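Local coordinates for sigma-54 interaction domain protein (Enterococcus faecalis, PDB 3GDW), which is of unknown function but forms the mannose-family EIIA phosphotransferase domain of a longer protein that probably binds ATP and DNA, at residues 43-46 with 47-50; 75-78 with 79-83; 126-129 with 130-134. All blocks are in the same frame, centred on the assembly; numbering follows the deposited sequence. Where two conformers were deposited one is given.

Contact 1: 43-46 with 47-50; sequences EVQT and MYEQ
Q45 and E49 are joined by a side-chain hydrogen bond one turn apart, in the first turns of helix 44-57, which follows strand 34-38 in the EIIA domain. NE2 of Q45 donates to OE2 of E49 over 2.8 Å in a nearly straight bond (173°). The acceptor lies almost in the amide plane of Q45, and the carboxylate receives the N-H on its anti lone pair, with the two flat groups turned 68° apart. With CG anti to the backbone N, a bend at chi2 (62°) turns the amide of Q45 forward along the helix, whereas E49 reaches it with a chain extended beyond CG. The same amide nitrogen lies at the edge of the Y48 ring, 4.1 Å from CD2. Underneath run the helical backbone bonds, among them Y48 N to V44 O (3.0 Å) and a weak M47 N to E43 O, with E43 at the N-cap position. On another flank, a water donates to T46 O (2.9 Å) and accepts from Q50 NE2 (2.6 Å), tying a side chain to a carbonyl that already receives Q50 N. Facing inward, Y48 hydrogen-bonds through OH to E85 of helix 78-86, and M47 packs on M36 and M38 of strand 34-38.

Contact 2: 75-78 with 79-83; sequences LNSF and GNMLF
F78 and M81 meet across the first turn of helix 78-86 in a Met-aromatic contact, made by the selenium of a selenomethionine. SE lies 4.2 Å from CD1 of F78 and approaches the ring obliquely, 69° off its normal. The chi1 of M81 is -93°, rotated past the common staggered position, and beyond CG the chain is extended, carrying SE and CE back over the preceding turn. There CE comes within 4.1 Å of S77 OG. That hydroxyl stands between the backbone N and the carbonyl carbon of its own residue (chi1 67°), where it hydrogen-bonds to the carbonyl oxygen of S74. One face of the F78 ring has L75 CA 4.2 Å above the plane, over the centre. Backbone bonds set the spacing of these residues: M81 N to S77 O (3.2 Å) and L82 N to F78 O (2.8 Å) are helical i to i+4 pairs. Before them, G79 N reaches N76 O at 3.1 Å from well above the carbonyl plane, a tighter i to i+3 turn. The segment leads from the loop after strand 66-70 into helix 78-86, a beta-to-alpha connection of the parallel alpha/beta EIIA domain.

Contact 3: 126-129 with 130-134; sequences ESVV and REQFR. With EDO (1,2-ethanediol), chain C.
V128 and Q132 touch one turn apart in helix 114-135, the long C-terminal alpha-helix that packs against the second subunit. CG1 of V128 meets the amide of Q132, with NE2 at 3.5 Å. Q132 is extended beyond CG, its methylenes lying beside V128 O, and the two side chains pass at a slant. CG1 of V128 reaches this amide because it stands anti to the backbone N (chi1 168°). Four successive i to i+4 backbone bonds build this part of the helix; the shortest runs from F133 N to V129 O (2.8 Å), and another joins R130 N to E126 O.

Farther out, the helix is dressed by solvent and a 1,2-ethanediol molecule, probably from the crystallisation liquor. Bends at chi2 and chi3 turn the guanidinium of R130 so that NE (2.8 Å) and NH1 (3.1 Å) both donate to O2 of the diol, a two-pronged grip at the edge of the group. From there the diol spans to R134, so that it bridges two arginines one turn apart. Their guanidinium groups overlap face against face, offset toward the rim. A water donates to S127 O and weakly accepts from R130 NH2.

In the second shell, E126 OE2 bonds to Q122 NE2 and S127 OG to L123 O, each one turn back along the helix. Residues of the second subunit pack on the other flank: V128 lies on M95 of that subunit, and Q132 on Q122 of that subunit. At the diol, the bond from R134 NE to O1 spans 3.2 Å at an N-H...O angle of 164°.

Overall arrangement
Contacts 1 and 2 lie 11 Å apart between centres and touch, joining helices 44-57 and 78-86 on the same side of the chain's centre. The ring of F78 links them: it packs edge-to-face with Y48, and its CZ lies 3.5 Å from V44 O. L75 of contact 2 touches H12 at the end of strand 6-12, probably the phosphoryl-accepting histidine, as in mannose-family EIIA domains. Contact 3 stands apart, its centre about 34 Å from that of contact 1 and 28 Å from that of contact 2, and belongs to the helix that meets the second subunit. The dimer nevertheless connects contacts 2 and 3, because N76 packs on Q132 of the second subunit. The ethanediol probably comes from the crystallisation liquor.

Contact 1: 43-46 with 47-50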
loop_
_atom_site.group_PDB
_atom_site.type_symbol
_atom_site.label_atom_id
_atom_site.label_comp_id
_atom_site.label_asym_id
_atom_site.label_seq_id
_atom_site.Cartn_x
_atom_site.Cartn_y
_atom_site.Cartn_z
ATOM N N GLU B 43 14.395 11.980 -9.780
ATOM C CA GLU B 43 13.555 13.163 -9.662
ATOM C C GLU B 43 12.130 12.885 -10.142
ATOM O O GLU B 43 11.906 12.060 -11.034
ATOM C CB GLU B 43 14.202 14.374 -10.338
ATOM C CG GLU B 43 15.476 14.796 -9.625
ATOM C CD GLU B 43 16.219 15.903 -10.339
ATOM O OE1 GLU B 43 15.755 16.352 -11.407
ATOM O OE2 GLU B 43 17.283 16.321 -9.835
ATOM N N VAL B 44 11.169 13.552 -9.505
ATOM C CA VAL B 44 9.742 13.383 -9.824
ATOM C C VAL B 44 9.446 13.634 -11.325
ATOM O O VAL B 44 8.746 12.837 -11.973
ATOM C CB VAL B 44 8.845 14.278 -8.900
ATOM C CG1 VAL B 44 7.406 14.307 -9.386
ATOM C CG2 VAL B 44 8.917 13.789 -7.443
ATOM N N GLN B 45 10.001 14.714 -11.881
ATOM C CA GLN B 45 9.824 15.015 -13.319
ATOM C C GLN B 45 10.325 13.873 -14.229
ATOM O O GLN B 45 9.718 13.557 -15.250
ATOM C CB GLN B 45 10.505 16.338 -13.698
ATOM C CG GLN B 45 10.444 16.670 -15.177
ATOM C CD GLN B 45 9.012 16.842 -15.714
ATOM O OE1 GLN B 45 8.084 17.169 -14.971
ATOM N NE2 GLN B 45 8.840 16.622 -17.015
ATOM N N THR B 46 11.435 13.253 -13.858
ATOM C CA THR B 46 11.956 12.120 -14.616
ATOM C C THR B 46 10.926 10.973 -14.679
ATOM O O THR B 46 10.759 10.321 -15.722
ATOM C CB THR B 46 13.232 11.583 -13.952
ATOM O OG1 THR B 46 14.182 12.645 -13.832
ATOM C CG2 THR B 46 13.818 10.442 -14.747
HETATM N N MSE B 47 10.245 10.734 -13.563
HETATM C CA MSE B 47 9.224 9.674 -13.496
HETATM C C MSE B 47 8.023 10.018 -14.378
HETATM O O MSE B 47 7.521 9.172 -15.119
HETATM C CB MSE B 47 8.761 9.445 -12.066
HETATM C CG MSE B 47 7.645 8.420 -11.971
HETATM SE SE MSE B 47 8.247 6.636 -12.684
HETATM C CE MSE B 47 9.318 6.252 -11.345
ATOM N N TYR B 48 7.587 11.267 -14.314
ATOM C CA TYR B 48 6.486 11.697 -15.153
ATOM C C TYR B 48 6.816 11.410 -16.617
ATOM O O TYR B 48 5.972 10.932 -17.366
ATOM C CB TYR B 48 6.192 13.185 -14.985
ATOM C CG TYR B 48 5.122 13.576 -15.964
ATOM C CD1 TYR B 48 3.811 13.138 -15.780
ATOM C CD2 TYR B 48 5.428 14.310 -17.109
ATOM C CE1 TYR B 48 2.820 13.440 -16.696
ATOM C CE2 TYR B 48 4.431 14.637 -18.039
ATOM C CZ TYR B 48 3.132 14.186 -17.826
ATOM O OH TYR B 48 2.125 14.480 -18.716
ATOM N N GLU B 49 8.050 11.705 -17.022
ATOM C CA GLU B 49 8.423 11.555 -18.421
ATOM C C GLU B 49 8.416 10.070 -18.848
ATOM O O GLU B 49 8.042 9.761 -19.980
ATOM C CB GLU B 49 9.753 12.259 -18.731
ATOM C CG GLU B 49 9.645 13.758 -18.619
ATOM C CD GLU B 49 10.946 14.506 -18.885
ATOM O OE1 GLU B 49 11.904 13.919 -19.452
ATOM O OE2 GLU B 49 11.000 15.703 -18.522
ATOM N N GLN B 50 8.791 9.169 -17.937
ATOM C CA GLN B 50 8.691 7.722 -18.195
ATOM C C GLN B 50 7.240 7.333 -18.463
ATOM O O GLN B 50 6.933 6.598 -19.403
ATOM C CB GLN B 50 9.150 6.922 -16.965
ATOM C CG GLN B 50 10.613 7.061 -16.645
ATOM C CD GLN B 50 11.450 6.258 -17.599
ATOM O OE1 GLN B 50 11.259 5.041 -17.732
ATOM N NE2 GLN B 50 12.382 6.921 -18.270
HETATM O O HOH W 1 12.603 9.452 -17.841
#

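Contact 2: 75-78 with 79-83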
loop_
_atom_site.group_PDB
_atom_site.type_symbol
_atom_site.label_atom_id
_atom_site.label_comp_id
_atom_site.label_asym_id
_atom_site.label_seq_id
_atom_site.Cartn_x
_atom_site.Cartn_y
_atom_site.Cartn_z
ATOM N N LEU B 75 3.147 12.267 -7.003
ATOM C CA LEU B 75 2.733 11.343 -8.036
ATOM C C LEU B 75 1.259 11.514 -8.464
ATOM O O LEU B 75 0.935 11.344 -9.632
ATOM C CB LEU B 75 3.091 9.897 -7.651
ATOM C CG LEU B 75 4.568 9.520 -7.387
ATOM C CD1 LEU B 75 4.716 8.045 -7.085
ATOM C CD2 LEU B 75 5.460 9.867 -8.559
ATOM N N ASN B 76 0.362 11.882 -7.555
ATOM C CA ASN B 76 -1.031 12.015 -7.989
ATOM C C ASN B 76 -1.254 13.128 -8.994
ATOM O O ASN B 76 -2.127 13.006 -9.864
ATOM C CB ASN B 76 -2.033 12.117 -6.838
ATOM C CG ASN B 76 -3.135 11.059 -6.963
ATOM O OD1 ASN B 76 -2.865 9.936 -7.419
ATOM N ND2 ASN B 76 -4.359 11.394 -6.556
ATOM N N SER B 77 -0.448 14.184 -8.903
ATOM C CA SER B 77 -0.516 15.271 -9.871
ATOM C C SER B 77 -0.309 14.815 -11.313
ATOM O O SER B 77 -0.669 15.529 -12.238
ATOM C CB SER B 77 0.494 16.355 -9.525
ATOM O OG SER B 77 1.803 15.872 -9.690
ATOM N N PHE B 78 0.251 13.618 -11.510
ATOM C CA PHE B 78 0.498 13.123 -12.878
ATOM C C PHE B 78 -0.800 12.883 -13.622
ATOM O O PHE B 78 -0.828 12.950 -14.846
ATOM C CB PHE B 78 1.306 11.807 -12.908
ATOM C CG PHE B 78 2.709 11.927 -12.401
ATOM C CD1 PHE B 78 3.266 13.164 -12.082
ATOM C CD2 PHE B 78 3.493 10.785 -12.284
ATOM C CE1 PHE B 78 4.581 13.262 -11.625
ATOM C CE2 PHE B 78 4.814 10.865 -11.839
ATOM C CZ PHE B 78 5.357 12.102 -11.497
ATOM N N GLY B 79 -1.862 12.577 -12.883
ATOM C CA GLY B 79 -3.146 12.262 -13.509
ATOM C C GLY B 79 -3.669 13.412 -14.342
ATOM O O GLY B 79 -3.987 13.249 -15.521
ATOM N N ASN B 80 -3.748 14.586 -13.730
ATOM C CA ASN B 80 -4.217 15.740 -14.446
ATOM C C ASN B 80 -3.195 16.157 -15.505
ATOM O O ASN B 80 -3.582 16.583 -16.589
ATOM C CB ASN B 80 -4.557 16.894 -13.498
ATOM C CG ASN B 80 -4.952 18.161 -14.238
ATOM O OD1 ASN B 80 -5.767 18.126 -15.164
ATOM N ND2 ASN B 80 -4.362 19.291 -13.844
HETATM N N MSE B 81 -1.904 16.013 -15.201
HETATM C CA MSE B 81 -0.848 16.367 -16.159
HETATM C C MSE B 81 -0.980 15.575 -17.453
HETATM O O MSE B 81 -0.865 16.131 -18.536
HETATM C CB MSE B 81 0.540 16.142 -15.561
HETATM C CG MSE B 81 1.135 17.365 -14.902
HETATM SE SE MSE B 81 2.696 16.891 -13.828
HETATM C CE MSE B 81 2.811 18.512 -12.721
ATOM N N LEU B 82 -1.220 14.273 -17.334
ATOM C CA LEU B 82 -1.395 13.412 -18.506
ATOM C C LEU B 82 -2.628 13.781 -19.304
ATOM O O LEU B 82 -2.594 13.782 -20.532
ATOM C CB LEU B 82 -1.530 11.947 -18.096
ATOM C CG LEU B 82 -0.386 10.964 -17.977
ATOM C CD1 LEU B 82 -1.027 9.586 -17.651
ATOM C CD2 LEU B 82 0.506 10.888 -19.234
ATOM N N PHE B 83 -3.733 14.050 -18.613
ATOM C CA PHE B 83 -4.952 14.494 -19.296
ATOM C C PHE B 83 -4.718 15.790 -20.077
ATOM O O PHE B 83 -5.085 15.870 -21.243
ATOM C CB PHE B 83 -6.138 14.672 -18.344
ATOM C CG PHE B 83 -7.319 15.332 -18.999
ATOM C CD1 PHE B 83 -8.096 14.632 -19.918
ATOM C CD2 PHE B 83 -7.624 16.662 -18.738
ATOM C CE1 PHE B 83 -9.179 15.241 -20.547
ATOM C CE2 PHE B 83 -8.698 17.282 -19.367
ATOM C CZ PHE B 83 -9.479 16.572 -20.270
#

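Contact 3: 126-129 with 130-134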
loop_
_atom_site.group_PDB
_atom_site.type_symbol
_atom_site.label_atom_id
_atom_site.label_comp_id
_atom_site.label_asym_id
_atom_site.label_seq_id
_atom_site.Cartn_x
_atom_site.Cartn_y
_atom_site.Cartn_z
ATOM N N GLU B 126 -13.554 3.421 1.646
ATOM C CA GLU B 126 -14.564 3.752 2.678
ATOM C C GLU B 126 -14.793 2.623 3.657
ATOM O O GLU B 126 -14.905 2.885 4.852
ATOM C CB GLU B 126 -15.929 4.165 2.092
ATOM C CG GLU B 126 -15.849 5.172 0.985
ATOM C CD GLU B 126 -16.092 6.596 1.440
ATOM O OE1 GLU B 126 -16.086 6.849 2.676
ATOM O OE2 GLU B 126 -16.308 7.446 0.542
ATOM N N SER B 127 -14.857 1.380 3.162
ATOM C CA SER B 127 -14.986 0.220 4.046
ATOM C C SER B 127 -13.862 0.183 5.061
ATOM O O SER B 127 -14.104 -0.071 6.234
ATOM C CB SER B 127 -14.976 -1.090 3.275
ATOM O OG SER B 127 -16.015 -1.099 2.348
ATOM N N VAL B 128 -12.630 0.436 4.608
ATOM C CA VAL B 128 -11.465 0.416 5.491
ATOM C C VAL B 128 -11.472 1.556 6.518
ATOM O O VAL B 128 -11.054 1.360 7.661
ATOM C CB VAL B 128 -10.129 0.424 4.679
ATOM C CG1 VAL B 128 -8.904 0.696 5.608
ATOM C CG2 VAL B 128 -9.964 -0.902 3.997
ATOM N N VAL B 129 -11.902 2.741 6.097
ATOM C CA VAL B 129 -12.006 3.894 6.990
ATOM C C VAL B 129 -12.934 3.534 8.152
ATOM O O VAL B 129 -12.642 3.809 9.329
ATOM C CB VAL B 129 -12.505 5.137 6.219
ATOM C CG1 VAL B 129 -12.915 6.290 7.163
ATOM C CG2 VAL B 129 -11.432 5.579 5.220
ATOM N N ARG B 130 -14.017 2.862 7.802
ATOM C CA ARG B 130 -15.023 2.452 8.760
ATOM C C ARG B 130 -14.536 1.309 9.685
ATOM O O ARG B 130 -14.755 1.365 10.900
ATOM C CB ARG B 130 -16.305 2.126 8.001
ATOM C CG ARG B 130 -17.443 1.710 8.879
ATOM C CD ARG B 130 -17.795 0.287 8.573
ATOM N NE ARG B 130 -19.204 0.262 8.295
ATOM C CZ ARG B 130 -19.892 -0.773 7.858
ATOM N NH1 ARG B 130 -21.168 -0.606 7.679
ATOM N NH2 ARG B 130 -19.324 -1.943 7.609
ATOM N N GLU B 131 -13.878 0.298 9.107
ATOM C CA GLU B 131 -13.258 -0.790 9.884
ATOM C C GLU B 131 -12.246 -0.237 10.890
ATOM O O GLU B 131 -12.249 -0.627 12.061
ATOM C CB GLU B 131 -12.577 -1.825 8.966
ATOM C CG GLU B 131 -11.936 -3.013 9.697
ATOM C CD GLU B 131 -11.433 -4.113 8.748
ATOM O OE1 GLU B 131 -10.604 -3.821 7.853
ATOM O OE2 GLU B 131 -11.854 -5.280 8.913
ATOM N N GLN B 132 -11.398 0.681 10.429
ATOM C CA GLN B 132 -10.448 1.374 11.300
ATOM C C GLN B 132 -11.141 2.222 12.371
ATOM O O GLN B 132 -10.734 2.207 13.543
ATOM C CB GLN B 132 -9.458 2.231 10.486
ATOM C CG GLN B 132 -8.292 1.424 9.899
ATOM C CD GLN B 132 -7.371 2.237 8.985
ATOM O OE1 GLN B 132 -7.341 3.466 9.046
ATOM N NE2 GLN B 132 -6.636 1.547 8.114
ATOM N N PHE B 133 -12.184 2.949 11.961
ATOM C CA PHE B 133 -12.971 3.721 12.908
ATOM C C PHE B 133 -13.502 2.851 14.037
ATOM O O PHE B 133 -13.343 3.201 15.214
ATOM C CB PHE B 133 -14.124 4.465 12.246
ATOM C CG PHE B 133 -15.057 5.100 13.243
ATOM C CD1 PHE B 133 -14.631 6.170 14.021
ATOM C CD2 PHE B 133 -16.345 4.606 13.433
ATOM C CE1 PHE B 133 -15.480 6.751 14.956
ATOM C CE2 PHE B 133 -17.194 5.191 14.374
ATOM C CZ PHE B 133 -16.751 6.264 15.126
ATOM N N ARG B 134 -14.100 1.717 13.681
ATOM C CA ARG B 134 -14.678 0.816 14.678
ATOM C C ARG B 134 -13.626 0.186 15.596
ATOM O O ARG B 134 -13.895 -0.007 16.772
ATOM C CB ARG B 134 -15.568 -0.224 14.023
ATOM C CG ARG B 134 -16.795 0.430 13.371
ATOM C CD ARG B 134 -17.663 -0.575 12.658
ATOM N NE ARG B 134 -18.879 0.009 12.077
ATOM C CZ ARG B 134 -19.874 -0.721 11.566
ATOM N NH1 ARG B 134 -19.792 -2.050 11.575
ATOM N NH2 ARG B 134 -20.952 -0.140 11.052
HETATM C C1 EDO C . -20.624 2.678 10.728
HETATM O O1 EDO C . -19.625 3.042 11.650
HETATM C C2 EDO C . -20.374 3.250 9.351
HETATM O O2 EDO C . -21.125 2.356 8.507
HETATM O O HOH W 2 -16.112 -2.040 6.791
#